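Local coordinates for protein convulxin alpha (PDB 1UMR) that activates platelets, as one of two kinds of subunit of a snake venom lectin, by binding the collagen receptor glycoprotein VI, at residues A[53-56]-A[57-61]; A[9-13]-A[14-18]; A[23-26]-A[27-31]. One frame throughout, in Å; residues are numbered along the deposited sequence.

Interaction 1 (A[53-56]-A[57-61])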
loop_
_atom_site.group_PDB
_atom_site.type_symbol
_atom_site.label_atom_id
_atom_site.label_comp_id
_atom_site.label_asym_id
_atom_site.label_seq_id
_atom_site.Cartn_x
_atom_site.Cartn_y
_atom_site.Cartn_z
ATOM N N VAL A 53 -4.528 34.643 33.964
ATOM C CA VAL A 53 -5.834 34.882 34.488
ATOM C C VAL A 53 -6.018 34.220 35.880
ATOM O O VAL A 53 -6.702 34.789 36.746
ATOM C CB VAL A 53 -6.976 34.414 33.562
ATOM C CG1 VAL A 53 -8.303 34.761 34.233
ATOM C CG2 VAL A 53 -6.967 35.124 32.250
ATOM N N ALA A 54 -5.433 33.046 36.103
ATOM C CA ALA A 54 -5.720 32.429 37.401
ATOM C C ALA A 54 -5.052 33.246 38.563
ATOM O O ALA A 54 -5.672 33.605 39.575
ATOM C CB ALA A 54 -5.325 30.890 37.411
ATOM N N TRP A 55 -3.804 33.615 38.335
ATOM C CA TRP A 55 -3.114 34.511 39.238
ATOM C C TRP A 55 -3.936 35.737 39.442
ATOM O O TRP A 55 -4.269 36.060 40.585
ATOM C CB TRP A 55 -1.737 34.803 38.667
ATOM C CG TRP A 55 -0.945 35.748 39.449
ATOM C CD1 TRP A 55 0.054 35.460 40.412
ATOM C CD2 TRP A 55 -0.994 37.172 39.327
ATOM N NE1 TRP A 55 0.575 36.647 40.885
ATOM C CE2 TRP A 55 -0.044 37.710 40.261
ATOM C CE3 TRP A 55 -1.759 38.063 38.541
ATOM C CZ2 TRP A 55 0.146 39.096 40.428
ATOM C CZ3 TRP A 55 -1.563 39.441 38.694
ATOM C CH2 TRP A 55 -0.627 39.942 39.651
ATOM N N MET A 56 -4.352 36.414 38.366
ATOM C CA MET A 56 -5.038 37.678 38.609
ATOM C C MET A 56 -6.278 37.424 39.478
ATOM O O MET A 56 -6.606 38.215 40.374
ATOM C CB MET A 56 -5.418 38.394 37.314
ATOM C CG MET A 56 -5.876 39.736 37.571
ATOM S SD MET A 56 -6.817 40.488 36.195
ATOM C CE MET A 56 -8.342 39.499 36.148
ATOM N N VAL A 57 -6.984 36.325 39.232
ATOM C CA VAL A 57 -8.227 36.171 39.963
ATOM C C VAL A 57 -7.904 35.814 41.435
ATOM O O VAL A 57 -8.532 36.337 42.389
ATOM C CB VAL A 57 -9.046 35.053 39.360
ATOM C CG1 VAL A 57 -10.285 34.600 40.380
ATOM C CG2 VAL A 57 -9.502 35.412 37.859
ATOM N N THR A 58 -6.920 34.917 41.620
ATOM C CA THR A 58 -6.419 34.632 42.958
ATOM C C THR A 58 -6.141 35.903 43.784
ATOM O O THR A 58 -6.497 35.982 44.973
ATOM C CB THR A 58 -5.245 33.711 42.862
ATOM O OG1 THR A 58 -5.770 32.396 42.650
ATOM C CG2 THR A 58 -4.569 33.495 44.224
ATOM N N GLN A 59 -5.561 36.911 43.145
ATOM C CA GLN A 59 -5.170 38.108 43.877
ATOM C C GLN A 59 -6.271 39.080 44.006
ATOM O O GLN A 59 -6.055 40.027 44.698
ATOM C CB GLN A 59 -3.988 38.928 43.247
ATOM C CG GLN A 59 -2.767 38.139 42.825
ATOM C CD GLN A 59 -2.128 37.463 43.989
ATOM O OE1 GLN A 59 -1.866 38.151 44.954
ATOM N NE2 GLN A 59 -1.905 36.103 43.927
ATOM N N ASN A 60 -7.402 38.979 43.293
ATOM C CA ASN A 60 -8.371 40.070 43.465
ATOM C C ASN A 60 -9.709 39.578 43.831
ATOM O O ASN A 60 -10.637 40.370 44.095
ATOM C CB ASN A 60 -8.424 41.026 42.273
ATOM C CG ASN A 60 -7.010 41.688 41.985
ATOM O OD1 ASN A 60 -6.838 42.871 42.213
ATOM N ND2 ASN A 60 -6.022 40.891 41.542
ATOM N N ILE A 61 -9.891 38.259 43.862
ATOM C CA ILE A 61 -11.295 37.937 44.235
ATOM C C ILE A 61 -11.639 38.217 45.767
ATOM O O ILE A 61 -10.830 37.985 46.627
ATOM C CB ILE A 61 -11.589 36.538 43.780
ATOM C CG1 ILE A 61 -13.078 36.314 43.761
ATOM C CG2 ILE A 61 -10.708 35.401 44.561
ATOM C CD1 ILE A 61 -13.329 34.878 43.363
#
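Gln-59 folds back over the indole of Trp-55, one turn earlier in the helix, and meets it by a CH-pi contact. Its CG sits 3.9 Å from the centroid of the six-membered ring of Trp-55 and only 16° off the ring normal, squarely over one face. The bends at chi1 and chi2 bring the aliphatic part of Gln-59 over the benzo ring and carry its amide on across the pyrrole side, with the amide and indole planes 25° apart. Both residues lie on the solvent-exposed side of the helix.

Apolar contact marks the other side, where the branches of two valines meet, Val-53 CG1 lying 3.9 Å from Val-57 CG2. This buried side belongs to helix 47-60 of the C-type lectin fold, whose last turns lie here against strands 14-20 and 125-131: Met-56 packs on Tyr-16 and Val-128, and Val-57 on Ile-18 and Val-128. Val-57 also touches Val-68 of strand 67-74, in the second sheet.

Among the hydrogen bonds, the helical ones include Thr-58 N to Ala-54 O at 2.7 Å and Gln-59 N to Trp-55 O at 3.0 Å. Thr-58 OG1 adds a weak bond to that same Ala-54 oxygen. A side chain supplies a stronger one near the end of the helix: Asn-60 ND2 reaches back to Met-56 O at 3.0 Å, in the carbonyl plane and on a lone pair, with an N-H...O angle of 160°. The other end of this amide, OD1, bonds to Tyr-9 OH, and the two bonds together should fix the rotation of the Asn-60 amide.

Interaction 2 (A[9-13]-A[14-18])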
loop_
_atom_site.group_PDB
_atom_site.type_symbol
_atom_site.label_atom_id
_atom_site.label_comp_id
_atom_site.label_asym_id
_atom_site.label_seq_id
_atom_site.Cartn_x
_atom_site.Cartn_y
_atom_site.Cartn_z
ATOM N N TYR A 9 -5.722 44.813 34.675
ATOM C CA TYR A 9 -4.376 44.420 34.426
ATOM C C TYR A 9 -4.113 44.267 32.934
ATOM O O TYR A 9 -5.011 43.798 32.164
ATOM C CB TYR A 9 -4.143 43.104 35.109
ATOM C CG TYR A 9 -4.163 43.172 36.598
ATOM C CD1 TYR A 9 -5.377 43.465 37.289
ATOM C CD2 TYR A 9 -2.967 42.954 37.334
ATOM C CE1 TYR A 9 -5.402 43.524 38.696
ATOM C CE2 TYR A 9 -2.958 43.064 38.792
ATOM C CZ TYR A 9 -4.187 43.315 39.440
ATOM O OH TYR A 9 -4.258 43.395 40.790
ATOM N N TYR A 10 -2.887 44.651 32.568
ATOM C CA TYR A 10 -2.259 44.452 31.270
ATOM C C TYR A 10 -1.508 43.153 31.186
ATOM O O TYR A 10 -0.579 42.932 31.947
ATOM C CB TYR A 10 -1.255 45.599 30.892
ATOM C CG TYR A 10 -1.053 45.618 29.372
ATOM C CD1 TYR A 10 -2.150 45.605 28.479
ATOM C CD2 TYR A 10 0.199 45.478 28.826
ATOM C CE1 TYR A 10 -2.009 45.542 27.149
ATOM C CE2 TYR A 10 0.353 45.438 27.441
ATOM C CZ TYR A 10 -0.729 45.432 26.616
ATOM O OH TYR A 10 -0.468 45.389 25.236
ATOM N N TYR A 11 -1.916 42.282 30.256
ATOM C CA TYR A 11 -1.209 40.995 29.976
ATOM C C TYR A 11 -1.266 40.648 28.468
ATOM O O TYR A 11 -2.301 40.730 27.844
ATOM C CB TYR A 11 -1.733 39.834 30.784
ATOM C CG TYR A 11 -1.060 38.533 30.351
ATOM C CD1 TYR A 11 0.261 38.290 30.659
ATOM C CD2 TYR A 11 -1.708 37.648 29.455
ATOM C CE1 TYR A 11 0.950 37.092 30.209
ATOM C CE2 TYR A 11 -1.042 36.498 28.924
ATOM C CZ TYR A 11 0.272 36.229 29.338
ATOM O OH TYR A 11 0.875 35.106 28.892
ATOM N N ASP A 12 -0.153 40.142 27.961
ATOM C CA ASP A 12 0.123 40.018 26.589
ATOM C C ASP A 12 -0.450 41.226 25.859
ATOM O O ASP A 12 0.177 42.299 25.933
ATOM C CB ASP A 12 -0.365 38.679 26.091
ATOM C CG ASP A 12 0.150 38.317 24.702
ATOM O OD1 ASP A 12 -0.081 37.166 24.434
ATOM O OD2 ASP A 12 0.780 39.045 23.795
ATOM N N GLN A 13 -1.571 41.131 25.127
ATOM C CA GLN A 13 -1.990 42.389 24.501
ATOM C C GLN A 13 -3.395 42.817 24.868
ATOM O O GLN A 13 -4.061 43.489 24.068
ATOM C CB GLN A 13 -1.822 42.360 22.955
ATOM C CG GLN A 13 -0.574 41.656 22.471
ATOM C CD GLN A 13 -0.588 41.397 20.973
ATOM O OE1 GLN A 13 -0.452 42.375 20.113
ATOM N NE2 GLN A 13 -0.734 40.115 20.609
ATOM N N HIS A 14 -3.855 42.450 26.057
ATOM C CA HIS A 14 -5.248 42.727 26.409
ATOM C C HIS A 14 -5.298 43.270 27.823
ATOM O O HIS A 14 -4.410 42.990 28.622
ATOM C CB HIS A 14 -6.043 41.410 26.346
ATOM C CG HIS A 14 -6.141 40.816 24.962
ATOM N ND1 HIS A 14 -7.193 41.092 24.100
ATOM C CD2 HIS A 14 -5.336 39.934 24.310
ATOM C CE1 HIS A 14 -6.944 40.533 22.923
ATOM N NE2 HIS A 14 -5.841 39.796 23.038
ATOM N N CYS A 15 -6.303 44.059 28.127
ATOM C CA CYS A 15 -6.603 44.384 29.489
ATOM C C CYS A 15 -7.662 43.382 30.085
ATOM O O CYS A 15 -8.572 42.991 29.406
ATOM C CB CYS A 15 -7.155 45.802 29.589
ATOM S SG CYS A 15 -6.216 47.099 28.802
ATOM N N TYR A 16 -7.517 43.056 31.373
ATOM C CA TYR A 16 -8.395 42.190 32.177
ATOM C C TYR A 16 -8.842 42.788 33.537
ATOM O O TYR A 16 -8.219 43.680 34.100
ATOM C CB TYR A 16 -7.659 40.886 32.502
ATOM C CG TYR A 16 -7.099 40.142 31.318
ATOM C CD1 TYR A 16 -5.950 40.596 30.706
ATOM C CD2 TYR A 16 -7.748 38.951 30.790
ATOM C CE1 TYR A 16 -5.382 39.943 29.667
ATOM C CE2 TYR A 16 -7.227 38.249 29.732
ATOM C CZ TYR A 16 -5.975 38.772 29.154
ATOM O OH TYR A 16 -5.329 38.150 28.118
ATOM N N ARG A 17 -9.930 42.280 34.098
ATOM C CA ARG A 17 -10.300 42.701 35.456
ATOM C C ARG A 17 -11.420 41.802 35.952
ATOM O O ARG A 17 -12.362 41.597 35.231
ATOM C CB ARG A 17 -10.761 44.143 35.480
ATOM C CG ARG A 17 -11.148 44.500 36.942
ATOM C CD ARG A 17 -11.775 45.904 36.999
ATOM N NE ARG A 17 -12.010 46.609 38.271
ATOM C CZ ARG A 17 -12.576 47.860 38.285
ATOM N NH1 ARG A 17 -12.870 48.497 37.114
ATOM N NH2 ARG A 17 -12.840 48.481 39.425
ATOM N N ILE A 18 -11.282 41.211 37.143
ATOM C CA ILE A 18 -12.394 40.564 37.807
ATOM C C ILE A 18 -13.340 41.564 38.472
ATOM O O ILE A 18 -12.924 42.449 39.187
ATOM C CB ILE A 18 -11.915 39.496 38.754
ATOM C CG1 ILE A 18 -13.061 38.901 39.605
ATOM C CG2 ILE A 18 -10.664 39.928 39.599
ATOM C CD1 ILE A 18 -12.510 37.711 40.248
#
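Tyr-9 to Tyr-11 and His-14 to Ile-18 run antiparallel as the two arms of a beta hairpin, their short axes 4.8 Å apart at closest and 137° between directions, so the ribbon is strongly twisted. A type II' turn from Tyr-11 to His-14 joins them, with Asp-12 and Gln-13 at its corners. Tyr-9 with Tyr-16 and Tyr-11 with His-14 are hydrogen-bonded pairs, and Tyr-10 with Cys-15 is the non-hydrogen-bonded pair between. Tyr-16 N lies 2.7 Å from Tyr-9 O, and that oxygen also receives a CA-H...O contact from Cys-15 CA. Tyr-11 N approaches His-14 O in an almost straight bond (179° at the hydrogen). In this C-type lectin fold the hairpin forms one margin of the four-stranded sheet, 9-11 being one of its two outermost strands within the chain.

Tyr-9, Tyr-11, His-14 and Tyr-16 project from one face. Those three tyrosines are turned to helix 47-60: Tyr-9 packs on Met-56, Tyr-11 stacks on Phe-52 and Tyr-16 OH bonds to Glu-49. With its CG anti to the carbonyl carbon (chi1 -54°), the Tyr-16 ring leans across to the first arm. One ring edge faces the carbonyl oxygens of Tyr-9 and Tyr-11, both near the ring plane, and Tyr-16 CE1 comes within 3.8 Å of Tyr-11 CB.

Tyr-10 and Cys-15 occupy the opposite face, where Cys-15 forms its disulfide with Cys-4 of the N-terminal segment. The hydroxyl of Tyr-10 bonds to the backbone of a neighbouring chain. Nearer the hairpin, Tyr-10 CD1 lies 3.5 Å from His-14 O, and Cys-15 SG sits at the ring edge, near its plane, 4.3 Å from Tyr-10 CD1.

Interaction 3 (A[23-26]-A[27-31])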
loop_
_atom_site.group_PDB
_atom_site.type_symbol
_atom_site.label_atom_id
_atom_site.label_comp_id
_atom_site.label_asym_id
_atom_site.label_seq_id
_atom_site.Cartn_x
_atom_site.Cartn_y
_atom_site.Cartn_z
ATOM N N MET A 23 -23.602 38.149 39.148
ATOM C CA MET A 23 -24.370 38.434 37.971
ATOM C C MET A 23 -24.501 37.167 37.213
ATOM O O MET A 23 -23.719 36.282 37.405
ATOM C CB MET A 23 -23.673 39.453 37.101
ATOM C CG MET A 23 -24.035 40.933 37.464
ATOM S SD MET A 23 -23.332 42.035 36.263
ATOM C CE MET A 23 -23.235 43.638 37.088
ATOM N N ASN A 24 -25.549 37.024 36.423
ATOM C CA ASN A 24 -25.578 35.817 35.644
ATOM C C ASN A 24 -24.817 36.103 34.390
ATOM O O ASN A 24 -24.418 37.277 34.046
ATOM C CB ASN A 24 -27.045 35.360 35.330
ATOM C CG ASN A 24 -27.826 36.399 34.567
ATOM O OD1 ASN A 24 -29.067 36.442 34.615
ATOM N ND2 ASN A 24 -27.109 37.209 33.799
ATOM N N TRP A 25 -24.658 35.024 33.680
ATOM C CA TRP A 25 -23.751 35.018 32.567
ATOM C C TRP A 25 -24.112 36.090 31.529
ATOM O O TRP A 25 -23.284 36.878 31.073
ATOM C CB TRP A 25 -23.647 33.607 31.985
ATOM C CG TRP A 25 -22.564 33.434 31.007
ATOM C CD1 TRP A 25 -21.349 32.760 31.160
ATOM C CD2 TRP A 25 -22.606 33.884 29.660
ATOM N NE1 TRP A 25 -20.658 32.745 29.949
ATOM C CE2 TRP A 25 -21.414 33.431 29.013
ATOM C CE3 TRP A 25 -23.581 34.555 28.892
ATOM C CZ2 TRP A 25 -21.169 33.681 27.658
ATOM C CZ3 TRP A 25 -23.325 34.827 27.541
ATOM C CH2 TRP A 25 -22.139 34.361 26.914
ATOM N N GLU A 26 -25.348 36.190 31.169
ATOM C CA GLU A 26 -25.512 37.171 30.150
ATOM C C GLU A 26 -25.491 38.601 30.714
ATOM O O GLU A 26 -25.207 39.574 29.988
ATOM C CB GLU A 26 -26.687 36.830 29.225
ATOM C CG GLU A 26 -27.946 37.544 29.600
ATOM C CD GLU A 26 -29.260 36.752 29.426
ATOM O OE1 GLU A 26 -30.181 37.120 30.203
ATOM O OE2 GLU A 26 -29.374 35.807 28.559
ATOM N N ASP A 27 -25.765 38.778 31.992
ATOM C CA ASP A 27 -25.736 40.156 32.484
ATOM C C ASP A 27 -24.290 40.574 32.570
ATOM O O ASP A 27 -23.961 41.714 32.319
ATOM C CB ASP A 27 -26.394 40.284 33.866
ATOM C CG ASP A 27 -27.940 40.278 33.781
ATOM O OD1 ASP A 27 -28.498 40.542 32.699
ATOM O OD2 ASP A 27 -28.658 40.026 34.769
ATOM N N ALA A 28 -23.450 39.603 32.937
ATOM C CA ALA A 28 -21.992 39.770 33.021
ATOM C C ALA A 28 -21.426 40.072 31.686
ATOM O O ALA A 28 -20.671 41.012 31.561
ATOM C CB ALA A 28 -21.256 38.566 33.627
ATOM N N GLU A 29 -21.747 39.250 30.687
ATOM C CA GLU A 29 -21.206 39.521 29.364
ATOM C C GLU A 29 -21.701 40.918 28.876
ATOM O O GLU A 29 -20.936 41.692 28.245
ATOM C CB GLU A 29 -21.611 38.447 28.426
ATOM C CG GLU A 29 -21.654 38.942 27.018
ATOM C CD GLU A 29 -20.213 38.912 26.441
ATOM O OE1 GLU A 29 -19.916 39.369 25.340
ATOM O OE2 GLU A 29 -19.363 38.380 27.114
ATOM N N TRP A 30 -22.933 41.311 29.206
ATOM C CA TRP A 30 -23.347 42.645 28.729
ATOM C C TRP A 30 -22.610 43.744 29.528
ATOM O O TRP A 30 -22.054 44.729 28.969
ATOM C CB TRP A 30 -24.807 42.804 28.968
ATOM C CG TRP A 30 -25.536 44.062 28.439
ATOM C CD1 TRP A 30 -25.155 44.969 27.414
ATOM C CD2 TRP A 30 -26.759 44.565 28.986
ATOM N NE1 TRP A 30 -26.131 45.948 27.310
ATOM C CE2 TRP A 30 -27.132 45.700 28.231
ATOM C CE3 TRP A 30 -27.660 44.070 29.959
ATOM C CZ2 TRP A 30 -28.349 46.373 28.443
ATOM C CZ3 TRP A 30 -28.843 44.790 30.210
ATOM C CH2 TRP A 30 -29.176 45.910 29.443
ATOM N N PHE A 31 -22.605 43.581 30.837
ATOM C CA PHE A 31 -21.780 44.490 31.601
ATOM C C PHE A 31 -20.318 44.614 30.974
ATOM O O PHE A 31 -19.807 45.746 30.788
ATOM C CB PHE A 31 -21.755 44.039 33.058
ATOM C CG PHE A 31 -20.906 44.935 33.950
ATOM C CD1 PHE A 31 -19.531 44.670 34.107
ATOM C CD2 PHE A 31 -21.473 46.077 34.593
ATOM C CE1 PHE A 31 -18.693 45.538 34.916
ATOM C CE2 PHE A 31 -20.642 46.978 35.329
ATOM C CZ PHE A 31 -19.238 46.678 35.516
HETATM O O HOH W 1 -27.629 38.945 36.776
#
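From Met-23 the chain passes through Asn-24, at the N-cap position, into the first turns of a helix, where Asn-24 O accepts a bond from Ala-28 N at 2.8 Å and a weak one from Asp-27 N.

The Asn-24 side chain stands between its own backbone N and carbonyl carbon (chi1 59°) and leans over the start of the helix beside Asp-27. Their amide and carboxylate planes are 37° apart. A water provides a link between the two residues, accepting from Asn-24 N at 2.9 Å and donating to Asp-27 OD2 at 2.5 Å.

Met-23 lies alongside the first turn. Its side chain is extended beyond CG and crosses Phe-31 at about a right angle, making an oblique Met-aromatic contact in which SD is 5.2 Å from the ring centroid of Phe-31 and the methyl CE is 3.9 Å from Phe-31 CD2. Close to the backbone, Met-23 CB faces Ala-28 CB at 4.3 Å. This helix, 25-35, is the first helix of the C-type lectin fold, and here it packs on the sheet: Ala-28 of the helix and Met-23 just before it both touch Phe-127, while Phe-31 meets Phe-19 edge-to-face.

Round the helix, Trp-25 and Glu-29 point the same way, side by side. Glu-29 CB rests over one face of the indole, toward its rim and 4.1 Å from Trp-25 CZ3. The polar ends have partners of their own: Trp-25 NE1 donates to Ile-70 O, and Glu-29 OE2 bonds both Leu-41 N and a polar side chain of a neighbouring chain.

Overall arrangement
Along the chain the order is interaction 2, interaction 3, interaction 1: the hairpin 9-11/14-20, the start of helix 25-35, then the end of helix 47-60. Interactions 1 and 2 are neighbours, their centres 12 Å apart, and meet where Met-56 SD lies 3.5 Å from Tyr-9 CD1 and where Asn-60 packs on Ile-18, which seats the end of helix 47-60 on the N-terminal hairpin. Interaction 3 stands apart, its centre 19 Å from each of the others, and starts helix 25-35 on another part of the same sheet. Strands 14-20 and 125-131 thus connect all three within one C-type lectin domain. Interactions 2 and 3 also touch neighbouring chains of the eight-chain assembly.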